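PDB 3EUW: Myo-inositol dehydrogenase from Corynebacterium glutamicum, which probably oxidises myo-inositol at its 2-position with NAD+ as the hydride acceptor. Local coordinates for residues L149-R154 with Q239-F244. Residues are numbered along the deposited sequence; the frame is centred on the assembly and turned at random.
Sequences LVIISR and QRLEAF
Val150 and Glu242 face each other as a hydrogen-bonded antiparallel pair, with Val150 N to Glu242 O and Glu242 N to Val150 O both 2.8 Å. Ile152 and Arg240 repeat the pattern at 3.0 Å for Ile152 N to Arg240 O, a nearly straight bond (174° at the hydrogen), and for the reciprocal Arg240 N to Ile152 O. Arg240 O also accepts from a water that donates to Ser153 OG, which hydrogen-bonds Asp178 as well. On the Leu149 face, Leu149 CG lies anti to the backbone N (chi1 -172°), and CD1 reaches both Leu241 CD2 at 3.9 Å and Ala243 CB. Such pairing joins two neighbouring strands in the mixed sheet of the C-terminal domain: Leu149, Ile151, Leu241 and Ala243 form an apolar patch on one face, while Arg240 and Glu242 share the other with Val150 and Ile152. Helices 169-185 and 129-139 cover the Leu149 face, and a second subunit of the tetramer meets the other. There the Arg240 chain bends at chi3 (-75°), laying its guanidinium over Ile152, with CZ 3.9 Å from Ile152 CD1. Arg154 NH1 comes to that group's edge, 3.3 Å from Arg240 NH2, a pair of donors without a bond between them. Both guanidinium groups converge on shared carboxylates, those of Asp238 and of Glu242 of the second subunit, which probably balance their charge; Arg154 NH2 also hydrogen-bonds Gln148 of that subunit.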
loop_
_atom_site.group_PDB
_atom_site.type_symbol
_atom_site.label_atom_id
_atom_site.label_comp_id
_atom_site.label_asym_id
_atom_site.label_seq_id
_atom_site.Cartn_x
_atom_site.Cartn_y
_atom_site.Cartn_z
ATOM N N LEU A 149 -21.254 6.943 1.110
ATOM C CA LEU A 149 -20.250 7.708 0.385
ATOM C C LEU A 149 -19.516 8.508 1.460
ATOM O O LEU A 149 -20.106 9.365 2.113
ATOM C CB LEU A 149 -20.924 8.633 -0.630
ATOM C CG LEU A 149 -20.011 9.367 -1.614
ATOM C CD1 LEU A 149 -19.234 8.368 -2.470
ATOM C CD2 LEU A 149 -20.852 10.265 -2.497
ATOM N N VAL A 150 -18.236 8.208 1.657
ATOM C CA VAL A 150 -17.454 8.880 2.681
ATOM C C VAL A 150 -16.397 9.749 2.040
ATOM O O VAL A 150 -15.555 9.270 1.288
ATOM C CB VAL A 150 -16.792 7.864 3.611
ATOM C CG1 VAL A 150 -16.042 8.587 4.718
ATOM C CG2 VAL A 150 -17.854 6.934 4.194
ATOM N N ILE A 151 -16.461 11.039 2.337
ATOM C CA ILE A 151 -15.536 11.997 1.760
ATOM C C ILE A 151 -14.734 12.693 2.839
ATOM O O ILE A 151 -15.282 13.158 3.834
ATOM C CB ILE A 151 -16.312 13.038 0.924
ATOM C CG1 ILE A 151 -17.161 12.302 -0.123
ATOM C CG2 ILE A 151 -15.346 14.004 0.249
ATOM C CD1 ILE A 151 -18.069 13.197 -0.977
ATOM N N ILE A 152 -13.422 12.738 2.650
ATOM C CA ILE A 152 -12.550 13.387 3.614
ATOM C C ILE A 152 -11.674 14.385 2.897
ATOM O O ILE A 152 -10.770 14.020 2.132
ATOM C CB ILE A 152 -11.665 12.370 4.357
ATOM C CG1 ILE A 152 -12.556 11.390 5.130
ATOM C CG2 ILE A 152 -10.700 13.106 5.296
ATOM C CD1 ILE A 152 -11.805 10.290 5.872
ATOM N N SER A 153 -11.969 15.655 3.144
ATOM C CA SER A 153 -11.235 16.752 2.561
ATOM C C SER A 153 -10.651 17.629 3.668
ATOM O O SER A 153 -11.364 18.105 4.559
ATOM C CB SER A 153 -12.165 17.593 1.686
ATOM O OG SER A 153 -12.743 16.820 0.645
ATOM N N ARG A 154 -9.346 17.827 3.617
ATOM C CA ARG A 154 -8.691 18.675 4.594
ATOM C C ARG A 154 -7.708 19.592 3.883
ATOM O O ARG A 154 -6.802 19.132 3.184
ATOM C CB ARG A 154 -7.964 17.825 5.640
ATOM C CG ARG A 154 -8.889 16.909 6.427
ATOM C CD ARG A 154 -8.080 15.977 7.339
ATOM N NE ARG A 154 -8.914 15.256 8.292
ATOM C CZ ARG A 154 -8.803 13.959 8.560
ATOM N NH1 ARG A 154 -7.879 13.215 7.949
ATOM N NH2 ARG A 154 -9.629 13.404 9.428
ATOM N N GLN A 239 -7.547 14.518 0.053
ATOM C CA GLN A 239 -8.742 14.431 -0.781
ATOM C C GLN A 239 -9.101 12.979 -1.035
ATOM O O GLN A 239 -8.836 12.456 -2.117
ATOM C CB GLN A 239 -8.498 15.116 -2.132
ATOM C CG GLN A 239 -8.157 16.603 -2.061
ATOM C CD GLN A 239 -9.364 17.472 -1.755
ATOM O OE1 GLN A 239 -9.624 17.815 -0.601
ATOM N NE2 GLN A 239 -10.118 17.820 -2.793
ATOM N N ARG A 240 -9.700 12.330 -0.046
ATOM C CA ARG A 240 -10.072 10.938 -0.182
ATOM C C ARG A 240 -11.568 10.773 -0.362
ATOM O O ARG A 240 -12.366 11.608 0.087
ATOM C CB ARG A 240 -9.596 10.146 1.040
ATOM C CG ARG A 240 -8.089 9.917 1.082
ATOM C CD ARG A 240 -7.681 9.235 2.385
ATOM N NE ARG A 240 -7.721 10.162 3.510
ATOM C CZ ARG A 240 -8.097 9.838 4.748
ATOM N NH1 ARG A 240 -8.490 8.598 5.021
ATOM N NH2 ARG A 240 -8.048 10.744 5.723
ATOM N N LEU A 241 -11.944 9.694 -1.030
ATOM C CA LEU A 241 -13.341 9.408 -1.270
ATOM C C LEU A 241 -13.537 7.902 -1.272
ATOM O O LEU A 241 -12.752 7.161 -1.863
ATOM C CB LEU A 241 -13.791 10.003 -2.606
ATOM C CG LEU A 241 -15.275 9.822 -2.936
ATOM C CD1 LEU A 241 -15.729 10.918 -3.886
ATOM C CD2 LEU A 241 -15.514 8.450 -3.529
ATOM N N GLU A 242 -14.599 7.465 -0.615
ATOM C CA GLU A 242 -14.908 6.055 -0.523
ATOM C C GLU A 242 -16.388 5.829 -0.835
ATOM O O GLU A 242 -17.254 6.477 -0.249
ATOM C CB GLU A 242 -14.588 5.577 0.897
ATOM C CG GLU A 242 -14.918 4.133 1.188
ATOM C CD GLU A 242 -14.751 3.783 2.667
ATOM O OE1 GLU A 242 -13.787 4.258 3.307
ATOM O OE2 GLU A 242 -15.581 3.025 3.193
ATOM N N ALA A 243 -16.665 4.924 -1.766
ATOM C CA ALA A 243 -18.034 4.568 -2.123
ATOM C C ALA A 243 -18.247 3.107 -1.701
ATOM O O ALA A 243 -17.544 2.200 -2.158
ATOM C CB ALA A 243 -18.253 4.717 -3.621
ATOM N N PHE A 244 -19.203 2.882 -0.812
ATOM C CA PHE A 244 -19.480 1.532 -0.335
ATOM C C PHE A 244 -20.851 1.076 -0.823
ATOM O O PHE A 244 -21.849 1.779 -0.633
ATOM C CB PHE A 244 -19.449 1.496 1.197
ATOM C CG PHE A 244 -19.822 0.159 1.781
ATOM C CD1 PHE A 244 -18.885 -0.872 1.851
ATOM C CD2 PHE A 244 -21.112 -0.083 2.241
ATOM C CE1 PHE A 244 -19.229 -2.124 2.373
ATOM C CE2 PHE A 244 -21.462 -1.344 2.766
ATOM C CZ PHE A 244 -20.514 -2.359 2.828
HETATM O O HOH W 1 -12.047 14.489 -1.107
#